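PDB 4N01: periplasmic binding protein from Veillonella parvula, which probably binds a small solute, perhaps an iron chelate or a related compound, in the periplasm and hands it to a membrane ABC importer. Local coordinates for residues P99-A102 / A103-V107; W114-Y117 / E118-M121; L175-F179 / G180-K184; R308-L311 / S312-T315. All blocks are in the same frame, centred on the assembly; numbering follows the deposited sequence. Where two conformers were deposited one is given.

Contact 1: residues P99-A102 / A103-V107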
# COMPACT_ATOMS: atom_id res chain seq x y z
N PRO A 99 13.39 -5.22 -7.25
CA PRO A 99 14.41 -5.83 -6.38
C PRO A 99 13.96 -7.13 -5.71
O PRO A 99 14.80 -7.88 -5.21
CB PRO A 99 14.65 -4.76 -5.31
CG PRO A 99 14.30 -3.47 -5.99
CD PRO A 99 13.14 -3.81 -6.89
N LEU A 100 12.66 -7.41 -5.70
CA LEU A 100 12.13 -8.56 -4.96
C LEU A 100 11.69 -9.70 -5.87
O LEU A 100 11.24 -10.74 -5.39
CB LEU A 100 10.95 -8.12 -4.09
CG LEU A 100 11.20 -6.97 -3.10
CD1 LEU A 100 9.93 -6.61 -2.35
CD2 LEU A 100 12.31 -7.36 -2.14
N GLN A 101 11.82 -9.52 -7.18
CA GLN A 101 11.35 -10.50 -8.16
C GLN A 101 12.03 -11.86 -8.01
O GLN A 101 11.36 -12.90 -8.03
CB GLN A 101 11.54 -9.99 -9.59
CG GLN A 101 11.01 -10.94 -10.66
CD GLN A 101 9.50 -11.02 -10.69
OE1 GLN A 101 8.82 -10.02 -10.98
NE2 GLN A 101 8.95 -12.20 -10.39
N ALA A 102 13.35 -11.85 -7.86
CA ALA A 102 14.08 -13.10 -7.72
C ALA A 102 13.69 -13.86 -6.45
O ALA A 102 13.63 -15.09 -6.47
CB ALA A 102 15.59 -12.86 -7.76
N ALA A 103 13.44 -13.15 -5.35
CA ALA A 103 12.96 -13.82 -4.13
C ALA A 103 11.52 -14.32 -4.31
O ALA A 103 11.18 -15.42 -3.88
CB ALA A 103 13.08 -12.89 -2.91
N TYR A 104 10.69 -13.50 -4.97
CA TYR A 104 9.31 -13.89 -5.26
C TYR A 104 9.24 -15.21 -6.01
O TYR A 104 8.36 -16.03 -5.74
CB TYR A 104 8.61 -12.81 -6.10
CG TYR A 104 7.18 -13.13 -6.49
CD1 TYR A 104 6.13 -12.90 -5.62
CD2 TYR A 104 6.88 -13.65 -7.75
CE1 TYR A 104 4.81 -13.18 -5.98
CE2 TYR A 104 5.57 -13.95 -8.12
CZ TYR A 104 4.54 -13.71 -7.23
OH TYR A 104 3.24 -13.99 -7.59
N ASP A 105 10.17 -15.41 -6.95
CA ASP A 105 10.19 -16.60 -7.78
C ASP A 105 10.49 -17.87 -6.99
O ASP A 105 10.39 -18.97 -7.53
CB ASP A 105 11.21 -16.45 -8.92
CG ASP A 105 10.76 -15.47 -9.98
OD1 ASP A 105 9.58 -15.06 -9.94
OD2 ASP A 105 11.57 -15.14 -10.88
N LYS A 106 10.85 -17.74 -5.73
CA LYS A 106 11.21 -18.91 -4.93
C LYS A 106 10.02 -19.44 -4.13
O LYS A 106 10.07 -20.56 -3.59
CB LYS A 106 12.38 -18.57 -4.00
CG LYS A 106 13.66 -18.23 -4.77
CD LYS A 106 14.81 -17.91 -3.83
CE LYS A 106 16.04 -17.50 -4.62
NZ LYS A 106 17.17 -17.06 -3.75
N VAL A 107 8.95 -18.65 -4.08
CA VAL A 107 7.79 -18.97 -3.25
C VAL A 107 6.61 -19.47 -4.09
O VAL A 107 6.28 -18.88 -5.12
CB VAL A 107 7.34 -17.77 -2.41
CG1 VAL A 107 6.19 -18.15 -1.50
CG2 VAL A 107 8.52 -17.24 -1.59
O HOH W 1 14.78 -10.72 -4.94
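Gln-101 and Asp-105 clasp each other along one side of the short helix 101-104, a surface contact inside a beta-alpha-beta unit. NE2 of Gln-101 donates to OD1 of Asp-105 over 3.0 Å. The carboxylate oxygen lies almost in the plane of the Gln-101 amide, whereas the donor reaches it from above the plane of the carboxylate, and the two flat groups are turned 42° apart. The Gln-101 chain bends at its second torsion (chi2 70°), which brings the amide forward, round to Asp-105 four residues on. The same NE2 passes obliquely by the Tyr-104 ring, 3.7 Å from CD2. Beneath the side chains run two helical backbone bonds, Tyr-104 N to Leu-100 O at 2.8 Å and Asp-105 N to Gln-101 O at 3.0 Å. One water accepts from Ala-103 N and donates to Pro-99 O, linking the backbone around the helix start. With an alanine at Gln-101 the Asp-105 carboxylate would probably lose its amide partner and be freer to turn. Leu-100, Ala-103 and Tyr-104 settle on helix 71-79, through Glu-75, Leu-78 and Gln-79, and Tyr-104 also reaches Thr-89 of strand 86-90.

Contact 2: residues W114-Y117 / E118-M121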
# COMPACT_ATOMS: atom_id res chain seq x y z
N TRP A 114 -7.51 -15.20 -4.44
CA TRP A 114 -7.40 -15.89 -3.16
C TRP A 114 -7.66 -17.38 -3.33
O TRP A 114 -8.56 -17.79 -4.06
CB TRP A 114 -8.37 -15.32 -2.12
CG TRP A 114 -8.00 -13.96 -1.64
CD1 TRP A 114 -6.79 -13.56 -1.14
CD2 TRP A 114 -8.85 -12.81 -1.58
NE1 TRP A 114 -6.83 -12.23 -0.79
CE2 TRP A 114 -8.09 -11.75 -1.05
CE3 TRP A 114 -10.18 -12.57 -1.94
CZ2 TRP A 114 -8.62 -10.47 -0.86
CZ3 TRP A 114 -10.71 -11.31 -1.76
CH2 TRP A 114 -9.93 -10.27 -1.22
N PRO A 115 -6.86 -18.21 -2.64
CA PRO A 115 -7.04 -19.66 -2.75
C PRO A 115 -8.25 -20.15 -1.94
O PRO A 115 -8.66 -19.48 -0.99
CB PRO A 115 -5.75 -20.22 -2.14
CG PRO A 115 -5.35 -19.18 -1.13
CD PRO A 115 -5.79 -17.84 -1.69
N SER A 116 -8.81 -21.29 -2.33
CA SER A 116 -9.85 -21.93 -1.54
C SER A 116 -9.25 -22.37 -0.21
O SER A 116 -8.03 -22.47 -0.09
CB SER A 116 -10.41 -23.15 -2.27
OG SER A 116 -9.46 -24.20 -2.29
N TYR A 117 -10.11 -22.64 0.77
CA TYR A 117 -9.64 -23.12 2.08
C TYR A 117 -8.80 -24.39 1.91
O TYR A 117 -7.78 -24.55 2.57
CB TYR A 117 -10.84 -23.36 3.01
CG TYR A 117 -10.53 -24.12 4.29
CD1 TYR A 117 -10.03 -23.47 5.41
CD2 TYR A 117 -10.76 -25.49 4.37
CE1 TYR A 117 -9.76 -24.17 6.58
CE2 TYR A 117 -10.49 -26.20 5.53
CZ TYR A 117 -9.99 -25.53 6.64
OH TYR A 117 -9.72 -26.22 7.79
N GLU A 118 -9.22 -25.26 1.00
CA GLU A 118 -8.53 -26.52 0.74
C GLU A 118 -7.11 -26.34 0.20
O GLU A 118 -6.18 -27.00 0.66
CB GLU A 118 -9.33 -27.40 -0.23
CG GLU A 118 -10.55 -28.08 0.39
CD GLU A 118 -11.73 -27.14 0.61
OE1 GLU A 118 -12.69 -27.57 1.28
OE2 GLU A 118 -11.70 -25.99 0.11
N VAL A 119 -6.95 -25.45 -0.77
CA VAL A 119 -5.64 -25.12 -1.32
C VAL A 119 -4.77 -24.44 -0.27
O VAL A 119 -3.57 -24.72 -0.15
CB VAL A 119 -5.78 -24.21 -2.56
CG1 VAL A 119 -4.42 -23.68 -2.99
CG2 VAL A 119 -6.44 -24.96 -3.69
N PHE A 120 -5.37 -23.55 0.50
CA PHE A 120 -4.68 -22.88 1.59
C PHE A 120 -4.14 -23.92 2.58
O PHE A 120 -2.95 -23.93 2.88
CB PHE A 120 -5.63 -21.90 2.28
CG PHE A 120 -5.04 -21.21 3.48
CD1 PHE A 120 -4.20 -20.11 3.33
CD2 PHE A 120 -5.36 -21.63 4.77
CE1 PHE A 120 -3.67 -19.47 4.44
CE2 PHE A 120 -4.84 -20.98 5.88
CZ PHE A 120 -3.99 -19.91 5.71
N MSE A 121 -5.01 -24.81 3.04
CA MSE A 121 -4.60 -25.82 4.03
C MSE A 121 -3.60 -26.82 3.48
O MSE A 121 -2.87 -27.46 4.25
CB MSE A 121 -5.82 -26.56 4.60
CG MSE A 121 -6.68 -25.75 5.56
SE MSE A 121 -5.67 -24.85 6.97
CE MSE A 121 -4.81 -26.41 7.78
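Met-121, present as selenomethionine, lies over one face of the Tyr-117 ring, one turn back along the helix 117-121. Its CG makes a CH-pi contact 3.7 Å from the ring centroid, displaced toward the phenol end, and the closest pair is Met-121 CG to Tyr-117 CZ at 3.5 Å. The selenium sits obliquely to the same ring, a looser Met-aromatic approach. With CG anti to the backbone N (chi1 168°), the Tyr-117 ring lies along the flank from which Met-121 CG rises. The more buried side is apolar: Pro-115 CB meets Val-119 CG1 at 3.8 Å, and Phe-120, in contact with Pro-125 and Ile-140, packs its CB more loosely against the Pro-115 ring. The exposed side belongs to Ser-116 and Glu-118, where the Glu-118 carboxylate stays 3.7 Å from Ser-116 OG, measured to OE2. Ser-116 is the N-cap: its OG accepts from Val-119 N over 3.2 Å with a nearly straight N-H (169°), while its carbonyl O takes Phe-120 N at 2.9 Å. Ser-116 thus serves twice: its hydroxyl caps the first-turn N-H of Val-119 and its carbonyl accepts the first regular helix bond, from Phe-120; the acidic Glu-118 nearby would probably suit the positive helix end.

Contact 3: residues L175-F179 / G180-K184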
# COMPACT_ATOMS: atom_id res chain seq x y z
N LEU A 175 6.83 -7.24 12.05
CA LEU A 175 6.95 -8.41 11.18
C LEU A 175 8.33 -9.02 11.36
O LEU A 175 8.47 -10.25 11.49
CB LEU A 175 6.73 -8.02 9.71
CG LEU A 175 6.82 -9.12 8.64
CD1 LEU A 175 5.84 -10.25 8.92
CD2 LEU A 175 6.54 -8.51 7.27
N GLY A 176 9.35 -8.16 11.40
CA GLY A 176 10.71 -8.59 11.69
C GLY A 176 10.81 -9.33 13.01
O GLY A 176 11.43 -10.39 13.08
N GLU A 177 10.20 -8.78 14.07
CA GLU A 177 10.24 -9.44 15.37
C GLU A 177 9.58 -10.82 15.31
O GLU A 177 10.10 -11.79 15.86
CB GLU A 177 9.58 -8.56 16.43
CG GLU A 177 10.37 -7.29 16.73
CD GLU A 177 9.63 -6.31 17.62
OE1 GLU A 177 8.37 -6.30 17.61
OE2 GLU A 177 10.30 -5.52 18.33
N ILE A 178 8.43 -10.91 14.65
CA ILE A 178 7.72 -12.19 14.54
C ILE A 178 8.61 -13.25 13.89
O ILE A 178 8.59 -14.43 14.28
CB ILE A 178 6.40 -12.04 13.71
CG1 ILE A 178 5.38 -11.17 14.47
CG2 ILE A 178 5.78 -13.41 13.43
CD1 ILE A 178 4.17 -10.76 13.61
N PHE A 179 9.42 -12.83 12.92
CA PHE A 179 10.22 -13.78 12.16
C PHE A 179 11.67 -13.87 12.62
O PHE A 179 12.50 -14.47 11.94
CB PHE A 179 10.11 -13.49 10.66
CG PHE A 179 8.84 -14.03 10.06
CD1 PHE A 179 8.81 -15.30 9.49
CD2 PHE A 179 7.66 -13.29 10.11
CE1 PHE A 179 7.64 -15.82 8.96
CE2 PHE A 179 6.48 -13.80 9.59
CZ PHE A 179 6.47 -15.07 9.01
N GLY A 180 11.97 -13.30 13.78
CA GLY A 180 13.31 -13.38 14.33
C GLY A 180 14.37 -12.65 13.52
O GLY A 180 15.55 -12.99 13.58
N VAL A 181 13.95 -11.63 12.76
CA VAL A 181 14.89 -10.83 11.98
C VAL A 181 14.71 -9.33 12.24
O VAL A 181 14.75 -8.51 11.32
CB VAL A 181 14.78 -11.12 10.46
CG1 VAL A 181 15.19 -12.57 10.17
CG2 VAL A 181 13.37 -10.87 9.94
N LYS A 182 14.52 -8.97 13.51
CA LYS A 182 14.36 -7.55 13.87
C LYS A 182 15.48 -6.63 13.35
O LYS A 182 15.18 -5.53 12.85
CB LYS A 182 14.15 -7.38 15.38
CG LYS A 182 13.75 -5.96 15.79
CD LYS A 182 13.62 -5.81 17.31
CE LYS A 182 13.39 -4.35 17.69
NZ LYS A 182 13.73 -4.10 19.12
N PRO A 183 16.76 -7.05 13.44
CA PRO A 183 17.81 -6.15 12.93
C PRO A 183 17.69 -5.85 11.44
O PRO A 183 17.97 -4.72 11.01
CB PRO A 183 19.11 -6.92 13.21
CG PRO A 183 18.78 -7.80 14.37
CD PRO A 183 17.34 -8.20 14.17
N LYS A 184 17.29 -6.84 10.66
CA LYS A 184 17.05 -6.65 9.23
C LYS A 184 15.96 -5.59 9.00
O LYS A 184 16.09 -4.73 8.13
CB LYS A 184 16.63 -7.98 8.60
CG LYS A 184 16.34 -7.91 7.12
CD LYS A 184 17.60 -8.09 6.30
CE LYS A 184 17.30 -8.10 4.81
NZ LYS A 184 18.41 -8.75 4.06
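A Schellman motif at Gly-176 to Val-181 ends helix 165-178 and turns the chain into helix 182-203, the long helix that, as in the related binding proteins with a rigid interdomain helix, probably joins the two lobes. Its outer bond runs from Val-181 N to Gly-176 O at 2.8 Å, and its inner bond from Gly-180 N to Glu-177 O at 3.2 Å, the latter donor standing well above the plane of the Glu-177 carbonyl. Gly-180 is the C-prime residue; with phi at 66°, a side chain here would run into the Phe-179 carbonyl oxygen. Gly-176 is also closely packed, though less severely: a beta carbon on it would sit tight against Val-181 O and Lys-182 CA. CG2 of Val-181 lies 3.7 Å from Gly-176 O and 4.2 Å from Phe-179 CB. Phe-179 itself turns inward, edge-to-face with Phe-127 and against Met-77, packing the end of helix 165-178 against helix 71-79 and strand 127-129. On the outer side Glu-177 and Lys-182 run side by side, both chains extended and pointing the same way. Glu-177 CG lies 3.6 Å from Lys-182 CD, and Glu-177 OE2 passes 3.4 Å from Lys-182 CE; the charged ends make only a long salt bridge, Glu-177 OE2 to Lys-182 NZ at 3.8 Å.

Contact 4: residues R308-L311 / S312-T315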
# COMPACT_ATOMS: atom_id res chain seq x y z
N ARG A 308 1.87 9.85 -12.85
CA ARG A 308 1.55 8.42 -12.87
C ARG A 308 2.04 7.72 -11.62
O ARG A 308 3.20 7.91 -11.23
CB ARG A 308 2.22 7.79 -14.09
CG ARG A 308 1.94 6.31 -14.29
CD ARG A 308 2.74 5.81 -15.47
NE ARG A 308 2.43 4.42 -15.80
CZ ARG A 308 2.97 3.37 -15.19
NH1 ARG A 308 3.83 3.58 -14.20
NH2 ARG A 308 2.66 2.14 -15.56
N VAL A 309 1.19 6.91 -10.99
CA VAL A 309 1.67 6.04 -9.91
C VAL A 309 1.06 4.66 -10.05
O VAL A 309 0.06 4.49 -10.74
CB VAL A 309 1.28 6.56 -8.50
CG1 VAL A 309 1.91 7.92 -8.21
CG2 VAL A 309 -0.26 6.61 -8.34
N LYS A 310 1.67 3.68 -9.39
CA LYS A 310 1.02 2.41 -9.15
C LYS A 310 0.40 2.48 -7.77
O LYS A 310 0.94 3.15 -6.88
CB LYS A 310 2.03 1.26 -9.18
CG LYS A 310 2.79 1.15 -10.50
CD LYS A 310 1.84 0.82 -11.64
CE LYS A 310 1.34 -0.61 -11.52
NZ LYS A 310 0.39 -0.97 -12.63
N LEU A 311 -0.72 1.80 -7.59
CA LEU A 311 -1.41 1.80 -6.29
C LEU A 311 -0.48 1.27 -5.19
O LEU A 311 -0.56 1.73 -4.05
CB LEU A 311 -2.67 0.95 -6.39
CG LEU A 311 -3.63 1.00 -5.20
CD1 LEU A 311 -4.24 2.39 -5.09
CD2 LEU A 311 -4.71 -0.07 -5.35
N SER A 312 0.39 0.33 -5.53
CA SER A 312 1.34 -0.25 -4.58
C SER A 312 2.31 0.79 -4.00
O SER A 312 2.88 0.59 -2.93
CB SER A 312 2.14 -1.35 -5.24
OG SER A 312 2.97 -0.81 -6.26
N GLU A 313 2.49 1.89 -4.73
CA GLU A 313 3.43 2.94 -4.34
C GLU A 313 2.86 3.89 -3.31
O GLU A 313 3.61 4.52 -2.56
CB GLU A 313 3.84 3.75 -5.58
CG GLU A 313 4.80 3.00 -6.50
CD GLU A 313 5.10 3.75 -7.79
OE1 GLU A 313 4.22 4.50 -8.28
OE2 GLU A 313 6.23 3.60 -8.31
N ILE A 314 1.53 4.01 -3.28
CA ILE A 314 0.88 4.97 -2.38
C ILE A 314 0.02 4.31 -1.31
O ILE A 314 -0.73 4.98 -0.60
CB ILE A 314 0.02 6.02 -3.16
CG1 ILE A 314 -0.98 5.32 -4.09
CG2 ILE A 314 0.92 6.97 -3.93
CD1 ILE A 314 -2.00 6.27 -4.71
N THR A 315 0.14 2.99 -1.21
CA THR A 315 -0.52 2.22 -0.16
C THR A 315 0.57 1.46 0.62
O THR A 315 1.72 1.38 0.15
CB THR A 315 -1.58 1.28 -0.74
OG1 THR A 315 -0.97 0.44 -1.72
CG2 THR A 315 -2.71 2.09 -1.38
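Glu-313 and Lys-310 exchange two hydrogen bonds where strand 306-309 gives way to a short, weakly bonded helix. Among the polar contacts, Lys-310 N donates to Glu-313 OE1 over 2.9 Å, meeting the oxygen from above the carboxylate plane (47° out of it), and Glu-313 N returns a bond to Lys-310 O, also 2.9 Å. The Glu-313 chain runs extended beyond CG (chi2 174°), which carries its carboxylate back past the strand end; OE2 forms a salt bridge with Arg-326. A lysine in place of Glu-313 would probably leave Lys-310 N without its acceptor and set a positive charge against Arg-326. Leu-311 O is gripped twice, from opposite faces of its plane, by Ile-314 N at 3.2 Å and by the Thr-315 hydroxyl, OG1, at 2.7 Å. The ammonium group of Lys-310 goes elsewhere, to the Asp-271 carbonyl, and in the conformer described Ser-312 OG bonds Glu-94. Apolar contacts are looser: Val-309 CG2 meets Ile-314 CD1 at 4.0 Å, the two side chains crossing at about a right angle, and Leu-311 CD1 reaches Thr-315 CG2 at 4.0 Å. Leu-311 and Ile-314 both rest on Trp-251. Bonds three residues back, with a glutamate accepting the N-H ahead of the first turn, resemble one half of a capping box, here at the end of an edge strand of a parallel alpha/beta sheet.

Overall arrangement
Contacts 1, 2 and 3 belong to the lobe built round the five-stranded parallel sheet, and contact 4 to the lobe of the four-stranded one. Contacts 1 and 3 both lean on helix 71-79, with centres 19 Å apart; contact 2 is 22 Å from contact 1 and 27 Å from contact 3, centre to centre. None of the four touches another. Contact 4, about 10 Å from contact 1 at the nearest atoms, faces the other lobe: Ser-312 meets Glu-94, which follows strand 86-90. A sodium ion lies about 4 Å from the Leu-311 side chain; a sodium near contact 3 is about 11 Å from that of Ile-178. In this family solute binds between the lobes, so contact 4 probably lies nearest that site.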